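Local structure of sulfoquinovosidase (Escherichia coli, 5AED) at residues Leu104-Asn109 against Lys221-Phe226; Leu9-His14 against Asp77-His82. The protein hydrolyses sulfoquinovosyl diacylglycerides and simple sulfoquinovosides such as sulfoquinovosyl glycerol, releasing sulfoquinovose for breakdown as a source of carbon and sulfur. One frame throughout, in Å; residues are numbered along the deposited sequence.

How the contacts relate
Both contacts lie in the N-terminal β-rich part of the enzyme, away from the annotated sites, with centres about 14 Å apart. Contact 1 is in-sheet pairing: two neighbouring antiparallel strands joined by backbone hydrogen bonds, apolar on one face and mixed, more polar, on the other, and partly buried. Contact 2 is a surface contact between sheets, made wholly by side chains, in which aromatic and aliphatic groups of 9-14 lie over 79-82. Strand 90-97 runs between the two on the shared sheet: its L93 shares backbone hydrogen bonds with I81 of contact 2 and touches L105 and L107 of contact 1.

Contact 1: residues Leu104-Asn109 against Lys221-Phe226; sequences LLELQN and KATLRF
L105 and L107 pair with L224 and A222 in an antiparallel ladder between neighbouring strands of the N-terminal β-rich region. Four backbone hydrogen bonds hold it, the shortest from L107 N to A222 O at 2.7 Å and the longest from A222 N to L107 O at 3.0 Å. Side chains alternate between two faces. On the buried one, L105 CB meets L224 CD1 at 4.1 Å, and L105 CD2 reaches F226 CE1 at 3.7 Å, the two side chains crossing. On this face L107, L224 and F226 rest on I117, L119 and L121 of strand 116-122, giving the β-sandwich layering of a galactose mutarotase-like domain. The other face is partly exposed and more polar. L104, its CG anti to the backbone N (chi1 178°), runs alongside R225 and brings CD1 to 3.3 Å from NH1; the guanidinium itself forms a salt bridge with D198. The same L104 CD1 touches T223 CG2 at 3.5 Å. Further along, Q108 and K221 lie side by side, with Q108 OE1 3.5 Å from K221 CE. Bent at chi2 (67°), the Q108 side chain turns its amide along the strand, NE2 donating in plane to a lone pair of N109 O at 3.0 Å and also to D220. Replacing Q108 with alanine would probably leave N109 O and the D220 carboxylate without this donor and the K221 chain freer to turn.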
# COMPACT_ATOMS: atom_id res chain seq x y z
N LEU A 104 13.96 22.38 2.43
CA LEU A 104 13.83 22.07 1.02
C LEU A 104 15.22 22.02 0.40
O LEU A 104 15.95 23.00 0.47
CB LEU A 104 13.03 23.17 0.29
CG LEU A 104 12.85 23.02 -1.22
CD1 LEU A 104 12.12 21.71 -1.55
CD2 LEU A 104 12.15 24.24 -1.86
N LEU A 105 15.55 20.89 -0.25
CA LEU A 105 16.85 20.63 -0.91
C LEU A 105 16.55 20.45 -2.37
O LEU A 105 15.75 19.57 -2.72
CB LEU A 105 17.49 19.33 -0.38
CG LEU A 105 18.50 19.40 0.74
CD1 LEU A 105 18.20 20.49 1.74
CD2 LEU A 105 18.72 18.04 1.40
N GLU A 106 17.15 21.29 -3.23
CA GLU A 106 16.99 21.18 -4.66
C GLU A 106 18.34 20.97 -5.30
O GLU A 106 19.20 21.86 -5.27
CB GLU A 106 16.39 22.45 -5.23
CG GLU A 106 14.91 22.55 -4.93
CD GLU A 106 14.36 23.95 -5.15
OE1 GLU A 106 14.82 24.88 -4.45
OE2 GLU A 106 13.44 24.09 -6.00
N LEU A 107 18.49 19.79 -5.88
CA LEU A 107 19.71 19.37 -6.57
C LEU A 107 19.48 19.47 -8.06
O LEU A 107 18.41 19.03 -8.58
CB LEU A 107 20.05 17.92 -6.23
CG LEU A 107 21.02 17.62 -5.10
CD1 LEU A 107 21.04 16.12 -4.85
CD2 LEU A 107 22.43 18.11 -5.45
N GLN A 108 20.44 20.04 -8.78
CA GLN A 108 20.36 20.06 -10.24
C GLN A 108 21.75 19.81 -10.83
O GLN A 108 22.69 20.57 -10.62
CB GLN A 108 19.71 21.40 -10.71
CG GLN A 108 19.74 21.64 -12.22
CD GLN A 108 18.87 20.66 -13.01
OE1 GLN A 108 17.64 20.77 -13.02
NE2 GLN A 108 19.52 19.70 -13.70
N ASN A 109 21.89 18.73 -11.59
CA ASN A 109 23.17 18.41 -12.21
C ASN A 109 23.41 19.33 -13.42
O ASN A 109 22.48 19.80 -14.03
CB ASN A 109 23.26 16.94 -12.69
CG ASN A 109 23.23 15.91 -11.55
OD1 ASN A 109 23.30 16.23 -10.36
ND2 ASN A 109 23.20 14.64 -11.95
N LYS A 221 18.22 15.45 -11.52
CA LYS A 221 17.79 16.45 -10.58
C LYS A 221 17.05 15.77 -9.48
O LYS A 221 16.61 14.63 -9.66
CB LYS A 221 16.92 17.48 -11.27
CG LYS A 221 15.54 17.02 -11.64
CD LYS A 221 14.89 17.91 -12.68
CE LYS A 221 15.75 17.99 -13.93
NZ LYS A 221 14.96 18.11 -15.17
N ALA A 222 16.98 16.43 -8.34
CA ALA A 222 16.23 15.94 -7.21
C ALA A 222 15.68 17.09 -6.31
O ALA A 222 16.33 18.12 -6.10
CB ALA A 222 17.11 15.02 -6.39
N THR A 223 14.49 16.87 -5.76
CA THR A 223 13.93 17.70 -4.70
C THR A 223 13.56 16.88 -3.52
O THR A 223 12.75 15.98 -3.65
CB THR A 223 12.63 18.35 -5.19
OG1 THR A 223 12.89 19.03 -6.41
CG2 THR A 223 12.12 19.34 -4.15
N LEU A 224 14.12 17.20 -2.35
CA LEU A 224 13.76 16.57 -1.09
C LEU A 224 13.23 17.58 -0.09
O LEU A 224 13.72 18.71 -0.06
CB LEU A 224 14.96 15.89 -0.43
CG LEU A 224 15.85 15.00 -1.29
CD1 LEU A 224 16.73 15.79 -2.24
CD2 LEU A 224 16.67 14.03 -0.42
N ARG A 225 12.30 17.15 0.76
CA ARG A 225 11.72 17.98 1.84
C ARG A 225 11.73 17.22 3.13
O ARG A 225 11.41 16.00 3.15
CB ARG A 225 10.24 18.27 1.57
CG ARG A 225 9.92 19.39 0.63
CD ARG A 225 8.40 19.45 0.40
NE ARG A 225 8.17 19.48 -1.03
CZ ARG A 225 8.42 20.53 -1.81
NH1 ARG A 225 8.86 21.68 -1.29
NH2 ARG A 225 8.24 20.43 -3.11
N PHE A 226 12.06 17.92 4.21
CA PHE A 226 12.04 17.36 5.57
C PHE A 226 11.24 18.20 6.55
O PHE A 226 11.19 19.45 6.46
CB PHE A 226 13.43 17.28 6.16
CG PHE A 226 14.45 16.61 5.27
CD1 PHE A 226 14.89 17.22 4.12
CD2 PHE A 226 15.04 15.42 5.66
CE1 PHE A 226 15.88 16.64 3.35
CE2 PHE A 226 16.01 14.82 4.89
CZ PHE A 226 16.42 15.42 3.73

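Contact 2: residues Leu9-His14 against Asp77-His82; sequences LDFQFH and DGWLIH
F11 lies over one face of the W79 indole, and the rest of the contact is arranged around this pair. The two side chains, from facing sheets, pass alongside one another head to tail. F11 CB sits above the six-membered ring of W79, 3.8 Å from its centroid and 9° off the normal, a CH-π contact. The phenyl ring reaches over the pyrrole part, with F11 CD2 only 3.2 Å from W79 CG, a tight approach. The ring planes meet at 44°, so the phenyl leans across the indole at a slant. Swung out opposite its own backbone nitrogen, the F11 ring extends past the indole, and its far end, CZ, touches I81 CD1 at 3.7 Å. L9 approaches W79 differently, at the edge of the indole: its CD2 lies near the ring plane, 3.6 Å from W79 CZ3. At the other end F13 CE1 makes a looser contact with I81 CG2 at 4.2 Å, while its ring also meets that of F20. The alternation along 9-14 sends D10 and Q12 away from this apolar layer, and there Q12 NE2 donates to the syn lone pair of D10 OD1 at 3.0 Å. The backbones stay well apart: the axes of 9-14 and 79-82 come no closer than 10.2 Å and are inclined by 37°. Such spacing, bridged by interleaved side chains, is that of face-to-face β-sheet packing: here the small antiparallel sheet of strands 9-14, 19-24 and 27-32 lies against strands 79-84 and 90-97 of the galactose mutarotase-like β-sandwich region.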
# COMPACT_ATOMS: atom_id res chain seq x y z
N LEU A 9 17.58 26.74 10.99
CA LEU A 9 18.03 26.08 9.83
C LEU A 9 19.50 26.43 9.89
O LEU A 9 19.89 27.52 9.53
CB LEU A 9 17.30 26.69 8.63
CG LEU A 9 17.31 25.93 7.32
CD1 LEU A 9 16.46 26.62 6.28
CD2 LEU A 9 18.73 25.78 6.82
N ASP A 10 20.32 25.52 10.41
CA ASP A 10 21.69 25.86 10.79
C ASP A 10 22.82 25.34 9.82
O ASP A 10 23.36 24.22 9.94
CB ASP A 10 21.88 25.41 12.23
CG ASP A 10 23.30 25.50 12.69
OD1 ASP A 10 24.13 26.23 12.06
OD2 ASP A 10 23.59 24.81 13.70
N PHE A 11 23.23 26.22 8.92
CA PHE A 11 24.16 25.89 7.85
C PHE A 11 25.49 26.56 8.05
O PHE A 11 25.55 27.78 8.03
CB PHE A 11 23.57 26.40 6.55
CG PHE A 11 24.45 26.19 5.38
CD1 PHE A 11 24.80 24.90 4.97
CD2 PHE A 11 24.91 27.28 4.65
CE1 PHE A 11 25.60 24.70 3.87
CE2 PHE A 11 25.71 27.08 3.54
CZ PHE A 11 26.07 25.79 3.15
N GLN A 12 26.56 25.78 8.18
CA GLN A 12 27.90 26.31 8.38
C GLN A 12 28.89 25.80 7.34
O GLN A 12 29.27 24.63 7.39
CB GLN A 12 28.37 25.91 9.75
CG GLN A 12 27.31 26.09 10.80
CD GLN A 12 27.77 25.57 12.13
OE1 GLN A 12 28.96 25.34 12.34
NE2 GLN A 12 26.83 25.37 13.03
N PHE A 13 29.30 26.67 6.41
CA PHE A 13 30.37 26.36 5.42
C PHE A 13 31.73 26.82 5.92
O PHE A 13 31.82 27.74 6.73
CB PHE A 13 30.10 27.05 4.06
CG PHE A 13 30.59 26.26 2.88
CD1 PHE A 13 29.78 25.30 2.28
CD2 PHE A 13 31.86 26.45 2.37
CE1 PHE A 13 30.22 24.58 1.19
CE2 PHE A 13 32.31 25.72 1.29
CZ PHE A 13 31.48 24.79 0.69
N HIS A 14 32.78 26.15 5.43
CA HIS A 14 34.19 26.56 5.59
C HIS A 14 34.86 26.57 4.20
O HIS A 14 35.35 25.53 3.71
CB HIS A 14 34.96 25.65 6.58
CG HIS A 14 34.21 25.32 7.83
ND1 HIS A 14 33.96 24.02 8.23
CD2 HIS A 14 33.63 26.12 8.76
CE1 HIS A 14 33.26 24.03 9.36
NE2 HIS A 14 33.04 25.29 9.69
N ASP A 77 16.08 32.99 -0.70
CA ASP A 77 15.53 32.08 0.33
C ASP A 77 16.61 31.37 1.19
O ASP A 77 16.29 30.78 2.24
CB ASP A 77 14.57 31.04 -0.33
CG ASP A 77 13.36 30.60 0.60
OD1 ASP A 77 13.33 30.82 1.84
OD2 ASP A 77 12.41 29.99 0.04
N GLY A 78 17.89 31.41 0.79
CA GLY A 78 18.94 30.72 1.55
C GLY A 78 20.19 30.42 0.72
O GLY A 78 20.54 31.21 -0.15
N TRP A 79 20.81 29.26 0.95
CA TRP A 79 22.15 28.97 0.44
C TRP A 79 22.21 28.16 -0.86
O TRP A 79 21.42 27.25 -1.05
CB TRP A 79 22.97 28.29 1.52
CG TRP A 79 23.07 29.13 2.72
CD1 TRP A 79 23.98 30.12 2.94
CD2 TRP A 79 22.22 29.10 3.86
NE1 TRP A 79 23.76 30.70 4.15
CE2 TRP A 79 22.69 30.09 4.75
CE3 TRP A 79 21.12 28.32 4.24
CZ2 TRP A 79 22.09 30.33 6.00
CZ3 TRP A 79 20.53 28.55 5.49
CH2 TRP A 79 21.02 29.55 6.35
N LEU A 80 23.17 28.50 -1.74
CA LEU A 80 23.40 27.83 -3.02
C LEU A 80 24.84 27.31 -3.08
O LEU A 80 25.80 28.09 -3.04
CB LEU A 80 23.14 28.77 -4.20
CG LEU A 80 23.46 28.26 -5.62
CD1 LEU A 80 22.65 27.01 -5.95
CD2 LEU A 80 23.20 29.33 -6.69
N ILE A 81 24.98 25.99 -3.16
CA ILE A 81 26.29 25.33 -3.23
C ILE A 81 26.52 24.84 -4.67
O ILE A 81 25.62 24.21 -5.26
CB ILE A 81 26.38 24.16 -2.25
CG1 ILE A 81 25.84 24.58 -0.87
CG2 ILE A 81 27.80 23.62 -2.16
CD1 ILE A 81 26.13 23.57 0.23
N HIS A 82 27.69 25.17 -5.22
CA HIS A 82 28.09 24.81 -6.55
C HIS A 82 29.13 23.73 -6.34
O HIS A 82 30.22 24.02 -5.87
CB HIS A 82 28.72 26.01 -7.25
CG HIS A 82 27.76 27.16 -7.43
ND1 HIS A 82 27.12 27.41 -8.63
CD2 HIS A 82 27.30 28.08 -6.55
CE1 HIS A 82 26.32 28.46 -8.48
NE2 HIS A 82 26.40 28.88 -7.23